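PDB 2WAD: penicillin-binding protein 2B from Streptococcus pneumoniae, which is a transpeptidase that forms peptide cross-links between neighbouring glycan strands of cell wall peptidoglycan, as part of the elongasome that builds the peripheral wall. Local coordinates for residues A[376-381]-A[524-529]; A[487-492]-A[539-544]. All coordinates share one frame; numbering follows the deposited sequence.

Contact 1: residues A[376-381]-A[524-529]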
ATOM      1  N   GLY A 376       4.463   4.540   6.005  1.00 32.96           N
ATOM      2  CA  GLY A 376       4.472   5.999   6.123  1.00 29.73           C
ATOM      3  C   GLY A 376       4.796   6.701   4.819  1.00 32.54           C
ATOM      4  O   GLY A 376       4.357   7.832   4.577  1.00 35.05           O
ATOM      5  N   THR A 377       5.528   6.007   3.955  1.00 33.75           N
ATOM      6  CA  THR A 377       5.970   6.566   2.692  1.00 35.06           C
ATOM      7  C   THR A 377       4.791   6.865   1.770  1.00 34.76           C
ATOM      8  O   THR A 377       4.901   7.744   0.938  1.00 35.41           O
ATOM      9  CB  THR A 377       6.951   5.626   1.959  1.00 32.42           C
ATOM     10  OG1 THR A 377       6.348   4.334   1.784  1.00 35.23           O
ATOM     11  CG2 THR A 377       8.265   5.480   2.734  1.00 35.41           C
ATOM     12  N   VAL A 378       3.699   6.115   1.899  1.00 37.79           N
ATOM     13  CA  VAL A 378       2.512   6.296   1.063  1.00 36.61           C
ATOM     14  C   VAL A 378       1.323   6.826   1.870  1.00 40.49           C
ATOM     15  O   VAL A 378       0.306   7.192   1.288  1.00 43.09           O
ATOM     16  CB  VAL A 378       2.080   5.011   0.330  1.00 37.57           C
ATOM     17  CG1 VAL A 378       3.088   4.584  -0.762  1.00 32.32           C
ATOM     18  CG2 VAL A 378       1.821   3.862   1.323  1.00 35.77           C
ATOM     19  N   THR A 379       1.425   6.890   3.195  1.00 40.52           N
ATOM     20  CA  THR A 379       0.259   7.282   3.978  1.00 43.19           C
ATOM     21  C   THR A 379       0.346   8.595   4.764  1.00 41.45           C
ATOM     22  O   THR A 379      -0.682   9.147   5.130  1.00 41.65           O
ATOM     23  CB  THR A 379      -0.292   6.121   4.869  1.00 45.25           C
ATOM     24  OG1 THR A 379       0.576   5.935   5.980  1.00 51.71           O
ATOM     25  CG2 THR A 379      -0.358   4.785   4.121  1.00 40.23           C
ATOM     26  N   ASN A 380       1.546   9.109   5.017  1.00 38.71           N
ATOM     27  CA  ASN A 380       1.689  10.314   5.820  1.00 39.10           C
ATOM     28  C   ASN A 380       2.242  11.474   5.016  1.00 38.31           C
ATOM     29  O   ASN A 380       2.944  11.270   4.034  1.00 36.61           O
ATOM     30  CB  ASN A 380       2.594  10.055   7.024  1.00 40.24           C
ATOM     31  CG  ASN A 380       1.973   9.064   7.992  1.00 46.02           C
ATOM     32  OD1 ASN A 380       0.938   9.332   8.603  1.00 54.92           O
ATOM     33  ND2 ASN A 380       2.592   7.914   8.129  1.00 53.96           N
ATOM     34  N   VAL A 381       1.923  12.697   5.426  1.00 36.45           N
ATOM     35  CA  VAL A 381       2.236  13.847   4.593  1.00 35.80           C
ATOM     36  C   VAL A 381       3.074  14.859   5.363  1.00 35.90           C
ATOM     37  O   VAL A 381       2.964  14.932   6.580  1.00 35.56           O
ATOM     38  CB  VAL A 381       0.938  14.500   4.021  1.00 37.27           C
ATOM     39  CG1 VAL A 381       0.124  13.471   3.227  1.00 34.95           C
ATOM     40  CG2 VAL A 381       0.104  15.102   5.132  1.00 34.46           C
ATOM     41  N   THR A 524       3.399  13.215   0.410  1.00 32.82           N
ATOM     42  CA  THR A 524       3.980  11.980   0.946  1.00 32.81           C
ATOM     43  C   THR A 524       5.409  11.765   0.407  1.00 32.70           C
ATOM     44  O   THR A 524       5.803  12.346  -0.592  1.00 30.87           O
ATOM     45  CB  THR A 524       3.192  10.744   0.504  1.00 32.32           C
ATOM     46  OG1 THR A 524       3.391  10.565  -0.899  1.00 35.99           O
ATOM     47  CG2 THR A 524       1.696  10.869   0.794  1.00 36.02           C
ATOM     48  N   PRO A 525       6.197  10.908   1.069  1.00 32.01           N
ATOM     49  CA  PRO A 525       7.553  10.656   0.574  1.00 28.88           C
ATOM     50  C   PRO A 525       7.534   9.974  -0.803  1.00 30.79           C
ATOM     51  O   PRO A 525       8.434  10.219  -1.599  1.00 31.84           O
ATOM     52  CB  PRO A 525       8.180   9.775   1.676  1.00 28.94           C
ATOM     53  CG  PRO A 525       7.417  10.134   2.939  1.00 28.95           C
ATOM     54  CD  PRO A 525       6.001  10.496   2.476  1.00 32.36           C
ATOM     55  N   MET A 526       6.531   9.139  -1.101  1.00 30.38           N
ATOM     56  CA  MET A 526       6.417   8.518  -2.413  1.00 28.68           C
ATOM     57  C   MET A 526       6.204   9.566  -3.507  1.00 29.85           C
ATOM     58  O   MET A 526       6.836   9.494  -4.571  1.00 32.38           O
ATOM     59  CB  MET A 526       5.330   7.424  -2.407  1.00 31.80           C
ATOM     60  CG  MET A 526       5.147   6.651  -3.704  1.00 29.56           C
ATOM     61  SD  MET A 526       6.590   5.611  -4.084  1.00 34.16           S
ATOM     62  CE  MET A 526       6.564   4.519  -2.668  1.00 31.92           C
ATOM     63  N   GLN A 527       5.343  10.550  -3.254  1.00 30.34           N
ATOM     64  CA  GLN A 527       5.127  11.663  -4.200  1.00 30.87           C
ATOM     65  C   GLN A 527       6.432  12.433  -4.465  1.00 35.22           C
ATOM     66  O   GLN A 527       6.729  12.825  -5.614  1.00 36.69           O
ATOM     67  CB  GLN A 527       4.039  12.620  -3.683  1.00 30.79           C
ATOM     68  CG  GLN A 527       2.588  12.050  -3.701  1.00 31.22           C
ATOM     69  CD  GLN A 527       1.574  13.006  -3.103  1.00 34.45           C
ATOM     70  OE1 GLN A 527       1.725  13.432  -1.971  1.00 34.14           O
ATOM     71  NE2 GLN A 527       0.531  13.345  -3.852  1.00 37.55           N
ATOM     72  N   LEU A 528       7.194  12.681  -3.396  1.00 32.55           N
ATOM     73  CA  LEU A 528       8.466  13.428  -3.540  1.00 35.06           C
ATOM     74  C   LEU A 528       9.531  12.602  -4.274  1.00 32.76           C
ATOM     75  O   LEU A 528      10.309  13.170  -5.023  1.00 33.03           O
ATOM     76  CB  LEU A 528       8.983  13.953  -2.181  1.00 34.33           C
ATOM     77  CG  LEU A 528       8.071  15.042  -1.586  1.00 34.64           C
ATOM     78  CD1 LEU A 528       8.251  15.154  -0.059  1.00 35.88           C
ATOM     79  CD2 LEU A 528       8.436  16.359  -2.220  1.00 27.34           C
ATOM     80  N   ALA A 529       9.540  11.272  -4.113  1.00 30.84           N
ATOM     81  CA  ALA A 529      10.383  10.452  -4.979  1.00 32.35           C
ATOM     82  C   ALA A 529       9.961  10.470  -6.450  1.00 30.50           C
ATOM     83  O   ALA A 529      10.808  10.485  -7.337  1.00 31.98           O
ATOM     84  CB  ALA A 529      10.499   9.014  -4.486  1.00 28.69           C
TER

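Contact 2: residues A[487-492]-A[539-544]. Unlike the reference sequence in segment 487-492: S489 (reference Thr). Unlike the reference sequence in segment 539-544: L542 (reference Val).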
ATOM      1  N   LEU A 487       3.215  15.778  -7.295  1.00 31.14           N
ATOM      2  CA  LEU A 487       3.103  16.515  -6.037  1.00 30.33           C
ATOM      3  C   LEU A 487       1.643  16.978  -5.854  1.00 31.90           C
ATOM      4  O   LEU A 487       1.226  17.964  -6.452  1.00 32.43           O
ATOM      5  CB  LEU A 487       4.054  17.723  -6.078  1.00 29.20           C
ATOM      6  CG  LEU A 487       5.543  17.393  -6.321  1.00 30.83           C
ATOM      7  CD1 LEU A 487       6.391  18.622  -6.516  1.00 27.92           C
ATOM      8  CD2 LEU A 487       6.083  16.562  -5.149  1.00 29.95           C
ATOM      9  N   GLY A 488       0.863  16.276  -5.037  1.00 33.70           N
ATOM     10  CA  GLY A 488      -0.554  16.611  -4.840  1.00 33.02           C
ATOM     11  C   GLY A 488      -1.488  15.784  -5.714  1.00 35.37           C
ATOM     12  O   GLY A 488      -2.688  15.995  -5.693  1.00 34.04           O
ATOM     13  N   SER A 489      -0.961  14.812  -6.458  1.00 35.55           N
ATOM     14  CA  SER A 489      -1.817  13.941  -7.264  1.00 38.98           C
ATOM     15  C   SER A 489      -1.473  12.496  -6.945  1.00 37.94           C
ATOM     16  O   SER A 489      -0.394  12.239  -6.405  1.00 37.08           O
ATOM     17  CB  SER A 489      -1.615  14.196  -8.771  1.00 37.30           C
ATOM     18  OG  SER A 489      -0.245  14.096  -9.120  1.00 40.04           O
ATOM     19  N   ALA A 490      -2.387  11.584  -7.275  1.00 35.50           N
ATOM     20  CA  ALA A 490      -2.130  10.139  -7.232  1.00 35.55           C
ATOM     21  C   ALA A 490      -0.840   9.776  -7.940  1.00 36.13           C
ATOM     22  O   ALA A 490      -0.609  10.221  -9.069  1.00 36.32           O
ATOM     23  CB  ALA A 490      -3.298   9.352  -7.871  1.00 35.39           C
ATOM     24  N   THR A 491      -0.043   8.912  -7.309  1.00 38.20           N
ATOM     25  CA  THR A 491       1.217   8.438  -7.890  1.00 35.35           C
ATOM     26  C   THR A 491       1.045   7.276  -8.854  1.00 36.54           C
ATOM     27  O   THR A 491       1.883   7.086  -9.743  1.00 37.81           O
ATOM     28  CB  THR A 491       2.262   8.039  -6.807  1.00 33.38           C
ATOM     29  OG1 THR A 491       1.814   6.897  -6.081  1.00 39.74           O
ATOM     30  CG2 THR A 491       2.495   9.151  -5.819  1.00 32.01           C
ATOM     31  N   GLY A 492      -0.017   6.495  -8.678  1.00 35.79           N
ATOM     32  CA  GLY A 492      -0.206   5.263  -9.447  1.00 35.03           C
ATOM     33  C   GLY A 492       0.372   4.011  -8.800  1.00 38.04           C
ATOM     34  O   GLY A 492       0.413   2.921  -9.406  1.00 36.57           O
ATOM     35  N   GLY A 539      11.044  14.276 -17.774  1.00 41.40           N
ATOM     36  CA  GLY A 539       9.683  14.819 -17.786  1.00 38.71           C
ATOM     37  C   GLY A 539       8.605  13.769 -17.979  1.00 36.11           C
ATOM     38  O   GLY A 539       7.425  14.063 -17.921  1.00 37.04           O
ATOM     39  N   VAL A 540       8.999  12.536 -18.235  1.00 36.58           N
ATOM     40  CA  VAL A 540       8.036  11.444 -18.322  1.00 37.56           C
ATOM     41  C   VAL A 540       7.842  10.738 -16.980  1.00 38.49           C
ATOM     42  O   VAL A 540       8.687   9.996 -16.487  1.00 35.75           O
ATOM     43  CB  VAL A 540       8.414  10.411 -19.399  1.00 38.15           C
ATOM     44  CG1 VAL A 540       7.439   9.235 -19.349  1.00 33.30           C
ATOM     45  CG2 VAL A 540       8.453  11.086 -20.779  1.00 35.95           C
ATOM     46  N   ARG A 541       6.683  10.991 -16.395  1.00 39.61           N
ATOM     47  CA  ARG A 541       6.402  10.551 -15.045  1.00 38.14           C
ATOM     48  C   ARG A 541       5.884   9.123 -15.075  1.00 37.36           C
ATOM     49  O   ARG A 541       5.022   8.790 -15.876  1.00 35.67           O
ATOM     50  CB  ARG A 541       5.331  11.469 -14.502  1.00 37.31           C
ATOM     51  CG  ARG A 541       4.875  11.165 -13.089  1.00 37.68           C
ATOM     52  CD  ARG A 541       3.879  12.262 -12.752  1.00 43.91           C
ATOM     53  NE  ARG A 541       3.125  11.844 -11.598  1.00 47.34           N
ATOM     54  CZ  ARG A 541       1.808  11.740 -11.544  1.00 40.09           C
ATOM     55  NH1 ARG A 541       1.038  12.094 -12.557  1.00 38.50           N
ATOM     56  NH2 ARG A 541       1.279  11.306 -10.414  1.00 35.84           N
ATOM     57  N   LEU A 542       6.437   8.274 -14.221  1.00 35.70           N
ATOM     58  CA  LEU A 542       6.180   6.844 -14.280  1.00 35.17           C
ATOM     59  C   LEU A 542       5.541   6.376 -12.978  1.00 37.75           C
ATOM     60  O   LEU A 542       5.907   6.838 -11.899  1.00 34.40           O
ATOM     61  CB  LEU A 542       7.492   6.100 -14.505  1.00 35.59           C
ATOM     62  CG  LEU A 542       8.292   6.294 -15.805  1.00 38.29           C
ATOM     63  CD1 LEU A 542       9.424   5.245 -15.863  1.00 31.70           C
ATOM     64  CD2 LEU A 542       7.416   6.186 -17.066  1.00 31.93           C
ATOM     65  N   ALA A 543       4.546   5.496 -13.077  1.00 38.07           N
ATOM     66  CA  ALA A 543       3.941   4.934 -11.885  1.00 35.59           C
ATOM     67  C   ALA A 543       4.987   4.072 -11.192  1.00 35.44           C
ATOM     68  O   ALA A 543       5.646   3.244 -11.833  1.00 34.46           O
ATOM     69  CB  ALA A 543       2.715   4.083 -12.236  1.00 35.66           C
ATOM     70  N   PRO A 544       5.117   4.239  -9.866  1.00 35.77           N
ATOM     71  CA  PRO A 544       5.996   3.390  -9.077  1.00 35.89           C
ATOM     72  C   PRO A 544       5.337   2.031  -8.897  1.00 36.81           C
ATOM     73  O   PRO A 544       4.120   1.943  -8.771  1.00 35.39           O
ATOM     74  CB  PRO A 544       6.128   4.121  -7.731  1.00 36.81           C
ATOM     75  CG  PRO A 544       5.224   5.293  -7.778  1.00 37.39           C
ATOM     76  CD  PRO A 544       4.402   5.229  -9.048  1.00 34.53           C
TER
HETATM   77  O   HOH W   1       1.750   0.838 -10.077  1.00 33.37           O

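Contact 1: residues A[376-381]-A[524-529]
The carbonyl oxygen of T377 takes the backbone N-H of M526 at 3.0 Å from M526 N to T377 O, the one hydrogen bond that crosses between 376-381 and 524-529. The N-H comes in at 154°, and M526 N sits a little off the carbonyl plane, tilted by 19°. Carbon crowds around the same oxygen: P525 CD lies 3.3 Å from T377 O, and the CB atoms of T524 and M526 also border it. The acceptor is thus taken up by the opening of helix 525-536, whose first-turn N-H groups have no carbonyl of their own helix to bind.

That helix begins with a capping box. T524, the N-cap residue, holds OG1 between its backbone N and carbonyl carbon (chi1 69°), where it accepts from Q527 N at 3.1 Å; in return T524 N donates to Q527 OE1, on a lone pair in the plane of the amide carbonyl. With OG1 turned to the helix, CG2 of T524 is left to meet CG1 of V381, 3.9 Å away. N380, the first residue beyond the short helix 376-379, adds a CA-H...O contact, T524 CA to N380 O at 3.3 Å.

V378 and M526 also lie side by side and point the same way. CG of M526 runs anti to its backbone N, and bends at chi2 and chi3 fold the chain round to bring CE within 4.0 Å of V378 CG1. The hydroxyl of T377 is occupied by S374 O. The side chains of T377 and M526 both touch V346 of strand 342-348, while P525 packs on V650 of strand 645-650, both central strands of the transpeptidase sheet.

Contact 2: residues A[487-492]-A[539-544]
R541 reaches from strand 540-542 to the loop 487-492 with a chain extended from CG to NE and CG anti to the backbone N (chi1 179°), which carries the guanidinium to the carbonyl of A490. R541 NH2 lies 2.6 Å from A490 O, at the edge of the guanidinium and near its plane, but the bond is weak, bent to 126° at the hydrogen. S489 OG stands obliquely beside the same group, 3.4 Å from R541 NH2 and at too poor an angle to bond; its hydroxyl is instead held by G483 O. NH1 is also bonded to N572 OD1 and NH2 to Q530 OE1, so the guanidinium is held at several points and its rotation is restrained.

The close packing lies further along, where P544 meets T491. The proline presents CD to T491 O at 3.2 Å, and its CG faces the threonine side chain, which it crosses at about a right angle, with CG 4.1 Å from T491 OG1. That hydroxyl is engaged by E498 and I493 N. G492 and A543 fit closely too: the bare glycine lets A543 CB come to 3.8 Å from G492 O, and it adopts a positive phi (91°) at which a side chain would press on the preceding carbonyl O. Strand 540-542 pairs antiparallel with strand 570-573 as a two-stranded ribbon of the transpeptidase domain. Q530 NE2 of helix 525-536 bonds both T491 O and L542 O, tying loop and strand to that helix.

Looser is the link between the carbonyls of G492 and P544, which do not bond directly but are joined through a water that donates to G492 O at 2.6 Å and to P544 O at 2.9 Å.

Overall arrangement
Helix 525-536 is the element that contacts 1 and 2 share: its first turn forms half of contact 1, and the chain leaving its far end becomes strand 540-542 of contact 2. The centres are about 12 Å apart, and Q527 spans the gap, with its NE2 2.9 Å from S489 O in a probable hydrogen bond and its CG 3.6 Å from T491 CG2. L528 CD2 and L487 CD2 add apolar packing at 3.8 Å. Along the sequence the four segments alternate, so the two contacts interlock within the transpeptidase domain. Both lie away from S386, the serine thought to form the acyl-ester intermediate; a bound zinc ion sits about 8 Å from the V381 side chain.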